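Local coordinates for choline dehydrogenase and related flavoproteins (Aspergillus oryzae, PDB 3Q9T), which oxidises formate as a flavin enzyme of the glucose-methanol-choline oxidoreductase family, using 8-formyl-FAD as its cofactor, at residues M180-I185 and E192-T197; V313-D318 and V481-P486; F358-K363 and Q389-L394. All blocks are in the same frame, centred on the assembly; numbering follows the deposited sequence.

Contact 1 of 3, residues M180-I185 and E192-T197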
loop_
_atom_site.group_PDB
_atom_site.type_symbol
_atom_site.label_atom_id
_atom_site.label_comp_id
_atom_site.label_asym_id
_atom_site.label_seq_id
_atom_site.Cartn_x
_atom_site.Cartn_y
_atom_site.Cartn_z
ATOM N N MET A 180 12.674 -32.605 14.270
ATOM C CA MET A 180 11.308 -32.502 13.780
ATOM C C MET A 180 10.935 -33.709 12.905
ATOM O O MET A 180 9.792 -33.856 12.497
ATOM C CB MET A 180 11.128 -31.202 12.985
ATOM C CG MET A 180 11.392 -29.937 13.782
ATOM S SD MET A 180 10.181 -29.718 15.102
ATOM C CE MET A 180 8.708 -29.438 14.147
ATOM N N GLY A 181 11.900 -34.571 12.607
ATOM C CA GLY A 181 11.613 -35.728 11.777
ATOM C C GLY A 181 11.647 -35.414 10.288
ATOM O O GLY A 181 10.982 -36.073 9.486
ATOM N N GLN A 182 12.412 -34.390 9.919
ATOM C CA GLN A 182 12.587 -34.006 8.517
ATOM C C GLN A 182 13.990 -34.386 8.074
ATOM O O GLN A 182 14.939 -34.315 8.859
ATOM C CB GLN A 182 12.376 -32.500 8.323
ATOM C CG GLN A 182 10.955 -32.030 8.562
ATOM C CD GLN A 182 9.974 -32.644 7.566
ATOM O OE1 GLN A 182 8.969 -33.231 7.955
ATOM N NE2 GLN A 182 10.276 -32.518 6.274
ATOM N N PRO A 183 14.125 -34.774 6.804
ATOM C CA PRO A 183 15.390 -35.304 6.294
ATOM C C PRO A 183 16.400 -34.206 6.018
ATOM O O PRO A 183 16.026 -33.071 5.737
ATOM C CB PRO A 183 14.990 -35.956 4.961
ATOM C CG PRO A 183 13.477 -35.829 4.863
ATOM C CD PRO A 183 13.078 -34.729 5.770
ATOM N N LEU A 184 17.672 -34.560 6.133
ATOM C CA LEU A 184 18.758 -33.805 5.537
ATOM C C LEU A 184 18.913 -34.263 4.078
ATOM O O LEU A 184 18.663 -35.428 3.760
ATOM C CB LEU A 184 20.038 -34.118 6.305
ATOM C CG LEU A 184 20.613 -33.088 7.282
ATOM C CD1 LEU A 184 19.537 -32.218 7.944
ATOM C CD2 LEU A 184 21.505 -33.787 8.305
ATOM N N ILE A 185 19.324 -33.362 3.191
ATOM C CA ILE A 185 19.539 -33.733 1.803
ATOM C C ILE A 185 20.595 -32.848 1.151
ATOM O O ILE A 185 20.618 -31.631 1.360
ATOM C CB ILE A 185 18.224 -33.682 0.977
ATOM C CG1 ILE A 185 18.446 -34.281 -0.420
ATOM C CG2 ILE A 185 17.690 -32.241 0.883
ATOM C CD1 ILE A 185 17.162 -34.494 -1.228
ATOM N N GLU A 192 14.792 -34.233 -7.104
ATOM C CA GLU A 192 14.299 -34.495 -5.764
ATOM C C GLU A 192 14.850 -33.403 -4.893
ATOM O O GLU A 192 16.013 -33.020 -5.050
ATOM C CB GLU A 192 14.834 -35.830 -5.230
ATOM C CG GLU A 192 14.641 -36.999 -6.150
ATOM C CD GLU A 192 13.443 -37.826 -5.767
ATOM O OE1 GLU A 192 13.596 -39.064 -5.670
ATOM O OE2 GLU A 192 12.354 -37.234 -5.565
ATOM N N MET A 193 14.049 -32.917 -3.954
ATOM C CA MET A 193 14.538 -31.844 -3.092
ATOM C C MET A 193 13.994 -31.842 -1.657
ATOM O O MET A 193 14.103 -30.839 -0.963
ATOM C CB MET A 193 14.328 -30.482 -3.769
ATOM C CG MET A 193 12.926 -30.267 -4.350
ATOM S SD MET A 193 12.872 -28.847 -5.490
ATOM C CE MET A 193 13.591 -27.576 -4.451
ATOM N N ASP A 194 13.459 -32.966 -1.193
ATOM C CA ASP A 194 12.899 -33.019 0.165
ATOM C C ASP A 194 13.954 -32.958 1.286
ATOM O O ASP A 194 14.718 -33.898 1.480
ATOM C CB ASP A 194 12.025 -34.267 0.331
ATOM C CG ASP A 194 11.246 -34.264 1.633
ATOM O OD1 ASP A 194 10.873 -33.180 2.121
ATOM O OD2 ASP A 194 10.996 -35.356 2.171
ATOM N N GLY A 195 13.987 -31.853 2.029
ATOM C CA GLY A 195 14.863 -31.761 3.185
ATOM C C GLY A 195 15.649 -30.472 3.370
ATOM O O GLY A 195 15.512 -29.512 2.602
ATOM N N LEU A 196 16.486 -30.462 4.402
ATOM C CA LEU A 196 17.393 -29.361 4.677
ATOM C C LEU A 196 18.726 -29.617 3.978
ATOM O O LEU A 196 19.308 -30.689 4.127
ATOM C CB LEU A 196 17.616 -29.233 6.178
ATOM C CG LEU A 196 18.457 -28.032 6.600
ATOM C CD1 LEU A 196 17.654 -26.730 6.458
ATOM C CD2 LEU A 196 18.953 -28.222 8.027
ATOM N N THR A 197 19.203 -28.626 3.222
ATOM C CA THR A 197 20.385 -28.795 2.390
ATOM C C THR A 197 21.417 -27.682 2.589
ATOM O O THR A 197 21.079 -26.577 3.019
ATOM C CB THR A 197 19.994 -28.862 0.888
ATOM O OG1 THR A 197 21.103 -29.341 0.109
ATOM C CG2 THR A 197 19.560 -27.498 0.376
HETATM O O HOH W 1 12.042 -31.891 4.555
HETATM O O HOH W 2 8.801 -32.859 3.998
#
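Pro183 and Ile185 hold Leu196 between them through the backbone. Leu196 N donates a hydrogen bond to Pro183 O over 3.0 Å, within the carbonyl plane. Leu196 O accepts one from Ile185 N over 2.8 Å, fairly straight (165°), with the donor lying above the carbonyl plane. The two chains run the same way here, and this is a single bridge centred on Leu184 and Leu196. The side chains of these two leucines lie side by side and point the same way, with Leu184 CD1 4.0 Å from Leu196 CB.

Ile185 packs on the backbone of Asp194 and Gly195. With CG1 anti to the backbone N (chi1 -171°), CG2 falls between N and the carbonyl carbon. This puts Ile185 CG2 3.5 Å from Asp194 O, and CD1 on the other branch also reaches that oxygen. Gly195 has no side chain, and Ile185 CG2 lies close against its backbone. Pro183 CG packs against Asp194 OD2 at 3.7 Å, the two side chains crossing at about a right angle.

Gln182 and Asp194 do not bond directly. Two waters join them. Each accepts from Gln182 NE2 and donates to Asp194 OD1. For the second water these bonds are 2.7 Å to Gln182 NE2 and 2.8 Å to Asp194 OD1.

Further out, Trp177 NE1 also bonds Pro183 O, which ties the loop back to helix 167-179. Leu196 packs on the same tryptophan. That helix closes at Gly181, whose positive phi (83°) belongs to a Schellman motif. On the other side, Gly195 pairs with Phe358 of strand 353-358. The whole is a Schellman-capped helix leading into a loop that makes one parallel bridge to the first residues of strand 195-204, part of the large mixed sheet.

Contact 2 of 3, residues V313-D318 and V481-P486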
loop_
_atom_site.group_PDB
_atom_site.type_symbol
_atom_site.label_atom_id
_atom_site.label_comp_id
_atom_site.label_asym_id
_atom_site.label_seq_id
_atom_site.Cartn_x
_atom_site.Cartn_y
_atom_site.Cartn_z
ATOM N N VAL A 313 11.719 -12.241 11.704
ATOM C CA VAL A 313 13.004 -12.149 12.402
ATOM C C VAL A 313 12.933 -12.627 13.860
ATOM O O VAL A 313 12.017 -12.273 14.603
ATOM C CB VAL A 313 13.529 -10.710 12.402
ATOM C CG1 VAL A 313 14.720 -10.566 13.371
ATOM C CG2 VAL A 313 13.904 -10.273 10.977
ATOM N N LEU A 314 13.905 -13.443 14.260
ATOM C CA LEU A 314 14.101 -13.759 15.662
ATOM C C LEU A 314 15.397 -13.141 16.173
ATOM O O LEU A 314 16.430 -13.212 15.518
ATOM C CB LEU A 314 14.167 -15.271 15.879
ATOM C CG LEU A 314 12.970 -16.078 15.403
ATOM C CD1 LEU A 314 13.177 -17.559 15.754
ATOM C CD2 LEU A 314 11.710 -15.511 16.044
ATOM N N ARG A 315 15.346 -12.556 17.362
ATOM C CA ARG A 315 16.567 -12.202 18.050
ATOM C C ARG A 315 17.125 -13.490 18.637
ATOM O O ARG A 315 16.403 -14.308 19.199
ATOM C CB ARG A 315 16.329 -11.156 19.132
ATOM C CG ARG A 315 17.576 -10.827 19.931
ATOM C CD ARG A 315 17.328 -9.665 20.866
ATOM N NE ARG A 315 18.535 -9.279 21.586
ATOM C CZ ARG A 315 18.994 -8.034 21.650
ATOM N NH1 ARG A 315 18.350 -7.064 21.020
ATOM N NH2 ARG A 315 20.103 -7.759 22.333
ATOM N N VAL A 316 18.422 -13.673 18.485
ATOM C CA VAL A 316 19.020 -14.954 18.753
ATOM C C VAL A 316 20.197 -14.648 19.667
ATOM O O VAL A 316 20.587 -13.493 19.767
ATOM C CB VAL A 316 19.413 -15.597 17.412
ATOM C CG1 VAL A 316 20.886 -15.443 17.142
ATOM C CG2 VAL A 316 18.948 -17.027 17.358
ATOM N N LYS A 317 20.723 -15.644 20.377
ATOM C CA LYS A 317 21.810 -15.392 21.324
ATOM C C LYS A 317 23.061 -14.808 20.670
ATOM O O LYS A 317 23.388 -15.133 19.521
ATOM C CB LYS A 317 22.180 -16.664 22.069
ATOM C CG LYS A 317 21.133 -17.101 23.061
ATOM C CD LYS A 317 21.698 -18.163 24.008
ATOM C CE LYS A 317 20.621 -18.664 24.962
ATOM N NZ LYS A 317 19.610 -17.595 25.243
ATOM N N ASP A 318 23.768 -13.958 21.407
ATOM C CA ASP A 318 24.991 -13.361 20.882
ATOM C C ASP A 318 25.877 -14.432 20.247
ATOM O O ASP A 318 26.090 -15.493 20.840
ATOM C CB ASP A 318 25.774 -12.637 21.982
ATOM C CG ASP A 318 25.175 -11.283 22.347
ATOM O OD1 ASP A 318 24.203 -10.838 21.684
ATOM O OD2 ASP A 318 25.702 -10.653 23.294
ATOM N N VAL A 481 17.012 -19.035 20.789
ATOM C CA VAL A 481 16.037 -17.991 20.562
ATOM C C VAL A 481 15.811 -17.114 21.796
ATOM O O VAL A 481 15.514 -17.614 22.880
ATOM C CB VAL A 481 14.697 -18.585 20.125
ATOM C CG1 VAL A 481 13.654 -17.478 20.001
ATOM C CG2 VAL A 481 14.856 -19.348 18.810
ATOM N N GLU A 482 15.948 -15.803 21.607
ATOM C CA GLU A 482 15.750 -14.828 22.677
ATOM C C GLU A 482 14.436 -14.087 22.533
ATOM O O GLU A 482 13.759 -13.870 23.521
ATOM C CB GLU A 482 16.899 -13.805 22.741
ATOM C CG GLU A 482 18.242 -14.401 23.153
ATOM C CD GLU A 482 19.263 -13.344 23.583
ATOM O OE1 GLU A 482 19.063 -12.140 23.276
ATOM O OE2 GLU A 482 20.261 -13.721 24.241
ATOM N N SER A 483 14.089 -13.646 21.324
ATOM C CA SER A 483 12.799 -12.976 21.145
ATOM C C SER A 483 12.379 -12.822 19.679
ATOM O O SER A 483 13.178 -13.066 18.774
ATOM C CB SER A 483 12.787 -11.618 21.865
ATOM O OG SER A 483 13.717 -10.725 21.285
ATOM N N GLU A 484 11.111 -12.459 19.468
ATOM C CA GLU A 484 10.555 -12.223 18.138
ATOM C C GLU A 484 10.669 -10.737 17.846
ATOM O O GLU A 484 10.416 -9.913 18.713
ATOM C CB GLU A 484 9.069 -12.607 18.081
ATOM C CG GLU A 484 8.743 -14.071 18.383
ATOM C CD GLU A 484 7.265 -14.401 18.142
ATOM O OE1 GLU A 484 6.779 -14.205 17.001
ATOM O OE2 GLU A 484 6.586 -14.836 19.101
ATOM N N TYR A 485 11.049 -10.390 16.624
ATOM C CA TYR A 485 11.111 -8.998 16.235
ATOM C C TYR A 485 10.153 -8.811 15.075
ATOM O O TYR A 485 10.113 -9.642 14.174
ATOM C CB TYR A 485 12.528 -8.635 15.822
ATOM C CG TYR A 485 12.669 -7.200 15.399
ATOM C CD1 TYR A 485 12.835 -6.189 16.338
ATOM C CD2 TYR A 485 12.629 -6.851 14.057
ATOM C CE1 TYR A 485 12.955 -4.874 15.947
ATOM C CE2 TYR A 485 12.752 -5.542 13.656
ATOM C CZ TYR A 485 12.917 -4.556 14.602
ATOM O OH TYR A 485 13.032 -3.248 14.186
ATOM N N PRO A 486 9.367 -7.724 15.087
ATOM C CA PRO A 486 9.318 -6.662 16.098
ATOM C C PRO A 486 8.224 -6.859 17.145
ATOM O O PRO A 486 8.113 -6.034 18.050
ATOM C CB PRO A 486 8.984 -5.429 15.268
ATOM C CG PRO A 486 8.063 -5.973 14.209
ATOM C CD PRO A 486 8.581 -7.370 13.892
HETATM O O HOH W 3 9.989 -9.871 11.586
HETATM O O HOH W 4 22.917 -13.072 24.177
#
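Arg315 O is gripped by two successive amides, Glu482 N at 2.9 Å and Ser483 N at 3.2 Å. Both come from the same face of its carbonyl plane. Next to it, Ser483 O accepts from Arg315 N over 2.6 Å, a short and bent bond (143°). Tyr485 N reaches Val313 O in a straighter one.

Arg315 shares a face of the sheet with Ser483. The arginine chain is extended, with CG anti to the backbone N (chi1 176°), and it passes Ser483 OG, which is 3.4 Å from Arg315 CB. Glu482, the extra bulge residue, points toward strand 308-316 and brings OE1 to the guanidinium edge, its carboxylate nearly coplanar with it (3° apart). Arg315 NE and Glu482 OE1 form a salt bridge at 3.4 Å, and the hydrogen bond within it is weak. Thr413 holds the other end of the arginine through NH1. Glu482 OE2 reaches Asp318 N through a water.

On the opposite face, Leu314 CD1 touches Val481 CG2 at 3.9 Å, and Phe472 of helix 454-473 packs on both residues. Leu314 CD2 lies against Glu484 CG at 4.0 Å. Glu484 OE1 is held by Tyr468 and Met489 N, and Tyr485 OH by Pro409 O.

The register slips by one residue between Arg315 and Val316, with Glu482 and Ser483 both facing Arg315. This is a classic beta bulge between antiparallel strands 308-316 and 481-485.

Contact 3 of 3, residues F358-K363 and Q389-L394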
loop_
_atom_site.group_PDB
_atom_site.type_symbol
_atom_site.label_atom_id
_atom_site.label_comp_id
_atom_site.label_asym_id
_atom_site.label_seq_id
_atom_site.Cartn_x
_atom_site.Cartn_y
_atom_site.Cartn_z
ATOM N N PHE A 358 13.553 -27.471 2.263
ATOM C CA PHE A 358 12.468 -27.698 1.310
ATOM C C PHE A 358 11.467 -28.737 1.826
ATOM O O PHE A 358 11.452 -29.880 1.377
ATOM C CB PHE A 358 13.034 -28.102 -0.057
ATOM C CG PHE A 358 13.909 -27.047 -0.687
ATOM C CD1 PHE A 358 15.284 -27.115 -0.582
ATOM C CD2 PHE A 358 13.347 -25.976 -1.376
ATOM C CE1 PHE A 358 16.082 -26.141 -1.168
ATOM C CE2 PHE A 358 14.135 -25.013 -1.965
ATOM C CZ PHE A 358 15.502 -25.091 -1.857
ATOM N N PRO A 359 10.623 -28.334 2.778
ATOM C CA PRO A 359 9.723 -29.287 3.422
ATOM C C PRO A 359 8.363 -29.350 2.753
ATOM O O PRO A 359 7.999 -28.461 1.990
ATOM C CB PRO A 359 9.544 -28.677 4.804
ATOM C CG PRO A 359 9.547 -27.201 4.522
ATOM C CD PRO A 359 10.595 -27.017 3.443
ATOM N N ARG A 360 7.638 -30.423 3.028
ATOM C CA ARG A 360 6.198 -30.444 2.841
ATOM C C ARG A 360 5.607 -30.256 4.235
ATOM O O ARG A 360 6.288 -30.465 5.243
ATOM C CB ARG A 360 5.722 -31.759 2.212
ATOM C CG ARG A 360 6.146 -31.922 0.743
ATOM C CD ARG A 360 5.545 -33.177 0.108
ATOM N NE ARG A 360 4.086 -33.158 0.143
ATOM C CZ ARG A 360 3.323 -32.807 -0.883
ATOM N NH1 ARG A 360 3.883 -32.456 -2.036
ATOM N NH2 ARG A 360 2.004 -32.808 -0.764
ATOM N N ILE A 361 4.350 -29.839 4.300
ATOM C CA ILE A 361 3.722 -29.575 5.583
ATOM C C ILE A 361 2.330 -30.170 5.582
ATOM O O ILE A 361 1.381 -29.594 6.119
ATOM C CB ILE A 361 3.675 -28.067 5.879
ATOM C CG1 ILE A 361 2.837 -27.343 4.827
ATOM C CG2 ILE A 361 5.094 -27.476 5.924
ATOM C CD1 ILE A 361 2.264 -26.040 5.351
ATOM N N ASP A 362 2.214 -31.337 4.959
ATOM C CA ASP A 362 0.935 -32.035 4.898
ATOM C C ASP A 362 0.234 -32.118 6.260
ATOM O O ASP A 362 -0.974 -31.897 6.373
ATOM C CB ASP A 362 1.113 -33.425 4.279
ATOM C CG ASP A 362 1.616 -33.350 2.846
ATOM O OD1 ASP A 362 0.777 -33.333 1.912
ATOM O OD2 ASP A 362 2.851 -33.267 2.656
ATOM N N LYS A 363 0.986 -32.396 7.305
ATOM C CA LYS A 363 0.315 -32.664 8.565
ATOM C C LYS A 363 -0.173 -31.357 9.195
ATOM O O LYS A 363 -1.104 -31.362 9.986
ATOM C CB LYS A 363 1.213 -33.443 9.508
ATOM C CG LYS A 363 2.242 -32.570 10.229
ATOM C CD LYS A 363 3.269 -33.420 10.953
ATOM C CE LYS A 363 4.089 -32.605 11.940
ATOM N NZ LYS A 363 5.120 -33.463 12.577
ATOM N N GLN A 389 6.179 -32.423 -4.840
ATOM C CA GLN A 389 7.031 -31.234 -4.729
ATOM C C GLN A 389 7.026 -30.657 -3.311
ATOM O O GLN A 389 6.094 -30.911 -2.536
ATOM C CB GLN A 389 6.544 -30.136 -5.686
ATOM C CG GLN A 389 6.520 -30.504 -7.154
ATOM C CD GLN A 389 5.108 -30.759 -7.668
ATOM O OE1 GLN A 389 4.740 -30.302 -8.755
ATOM N NE2 GLN A 389 4.312 -31.496 -6.890
ATOM N N PRO A 390 8.036 -29.841 -2.971
ATOM C CA PRO A 390 8.010 -29.169 -1.670
ATOM C C PRO A 390 6.798 -28.250 -1.591
ATOM O O PRO A 390 6.189 -27.945 -2.618
ATOM C CB PRO A 390 9.268 -28.295 -1.699
ATOM C CG PRO A 390 10.146 -28.899 -2.745
ATOM C CD PRO A 390 9.229 -29.496 -3.759
ATOM N N HIS A 391 6.452 -27.822 -0.384
ATOM C CA HIS A 391 5.518 -26.715 -0.209
ATOM C C HIS A 391 6.256 -25.391 -0.010
ATOM O O HIS A 391 5.771 -24.331 -0.420
ATOM C CB HIS A 391 4.592 -26.982 0.973
ATOM C CG HIS A 391 3.600 -28.064 0.718
ATOM N ND1 HIS A 391 3.292 -29.028 1.651
ATOM C CD2 HIS A 391 2.842 -28.336 -0.371
ATOM C CE1 HIS A 391 2.375 -29.842 1.156
ATOM N NE2 HIS A 391 2.091 -29.449 -0.074
ATOM N N PHE A 392 7.429 -25.448 0.617
ATOM C CA PHE A 392 8.176 -24.229 0.921
ATOM C C PHE A 392 9.647 -24.330 0.607
ATOM O O PHE A 392 10.208 -25.419 0.564
ATOM C CB PHE A 392 8.020 -23.839 2.391
ATOM C CG PHE A 392 6.638 -23.391 2.743
ATOM C CD1 PHE A 392 6.324 -22.036 2.759
ATOM C CD2 PHE A 392 5.639 -24.326 3.026
ATOM C CE1 PHE A 392 5.027 -21.619 3.067
ATOM C CE2 PHE A 392 4.347 -23.922 3.336
ATOM C CZ PHE A 392 4.034 -22.566 3.352
ATOM N N GLU A 393 10.248 -23.171 0.352
ATOM C CA GLU A 393 11.683 -23.002 0.541
ATOM C C GLU A 393 11.819 -22.153 1.787
ATOM O O GLU A 393 11.264 -21.049 1.864
ATOM C CB GLU A 393 12.369 -22.315 -0.646
ATOM C CG GLU A 393 13.757 -21.777 -0.287
ATOM C CD GLU A 393 14.589 -21.333 -1.498
ATOM O OE1 GLU A 393 15.671 -20.734 -1.287
ATOM O OE2 GLU A 393 14.185 -21.591 -2.654
ATOM N N LEU A 394 12.520 -22.691 2.776
ATOM C CA LEU A 394 12.806 -21.966 4.004
ATOM C C LEU A 394 14.263 -21.529 4.034
ATOM O O LEU A 394 15.174 -22.351 4.194
ATOM C CB LEU A 394 12.493 -22.838 5.214
ATOM C CG LEU A 394 11.057 -23.325 5.230
ATOM C CD1 LEU A 394 10.800 -24.273 6.428
ATOM C CD2 LEU A 394 10.126 -22.113 5.243
#
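Arg360 and His391 pack together just past the paired ends of strands 353-358 and 392-397, antiparallel neighbours in the large sheet. Arg360 CB starts 3.7 Å from His391 ND1. CG lies over one face of the imidazole, toward its rim, and also sits 3.4 Å from Gln389 O. CD follows the same carbonyl.

The chain then bends at chi3 (59°), and this turns the guanidinium back toward Asp362. NE bonds Asp362 OD2 and NH2 bonds Asp362 OD1, a side-on grip in which both oxygens use syn lone pairs. At the tip, Arg360 NH1 makes a weak bond to Gln389 O, 2.7 Å long but bent to 128°, and a further bond to Ser385 O. His391 NE2 lies over the guanidinium face, 3.4 Å from Arg360 NH2, without a hydrogen bond. Asp382 OD1 is hydrogen-bonded to His391 NE2 and salt-bridged to Arg360 NH2.

Around this group the packing is mostly apolar. Pro359 CG meets Leu394 CD1 at 3.7 Å, and Ile361 CD1 touches the edge of the Phe392 ring. The Phe358 ring lies alongside charged Glu393, whose carboxylate is held by Arg553 N.

Pro359 O takes the amide of His391 over 2.9 Å. Ile361, at the N-cap position of helix 362-365, donates its backbone N to His391 ND1 over 3.0 Å, almost in the ring plane. ND1 therefore serves as an acceptor, and the ring proton is probably on NE2.

In the fold
All three contacts reach the same large mixed sheet, and helix 454-473 packs on side chains of each. Contact 3 is buried, while contacts 1 and 2 are only partly so. Contacts 1 and 3 meet at the end of strand 353-358, where Met193 packs on Phe358 and Pro390. Contact 2 lies about 24 Å from contact 3 and 25 Å from contact 1, centre to centre. Their chemistry follows their place. Waters bridge side chain to side chain in contact 1. Contact 2 is mostly strand pairing, with a salt bridge near the surface whose hydrogen bond is weak. Contact 3 adds a charged cluster in which Arg360 and Asp362 are partly exposed, and its Glu393 side chain is about 7 Å from the flavin cofactor.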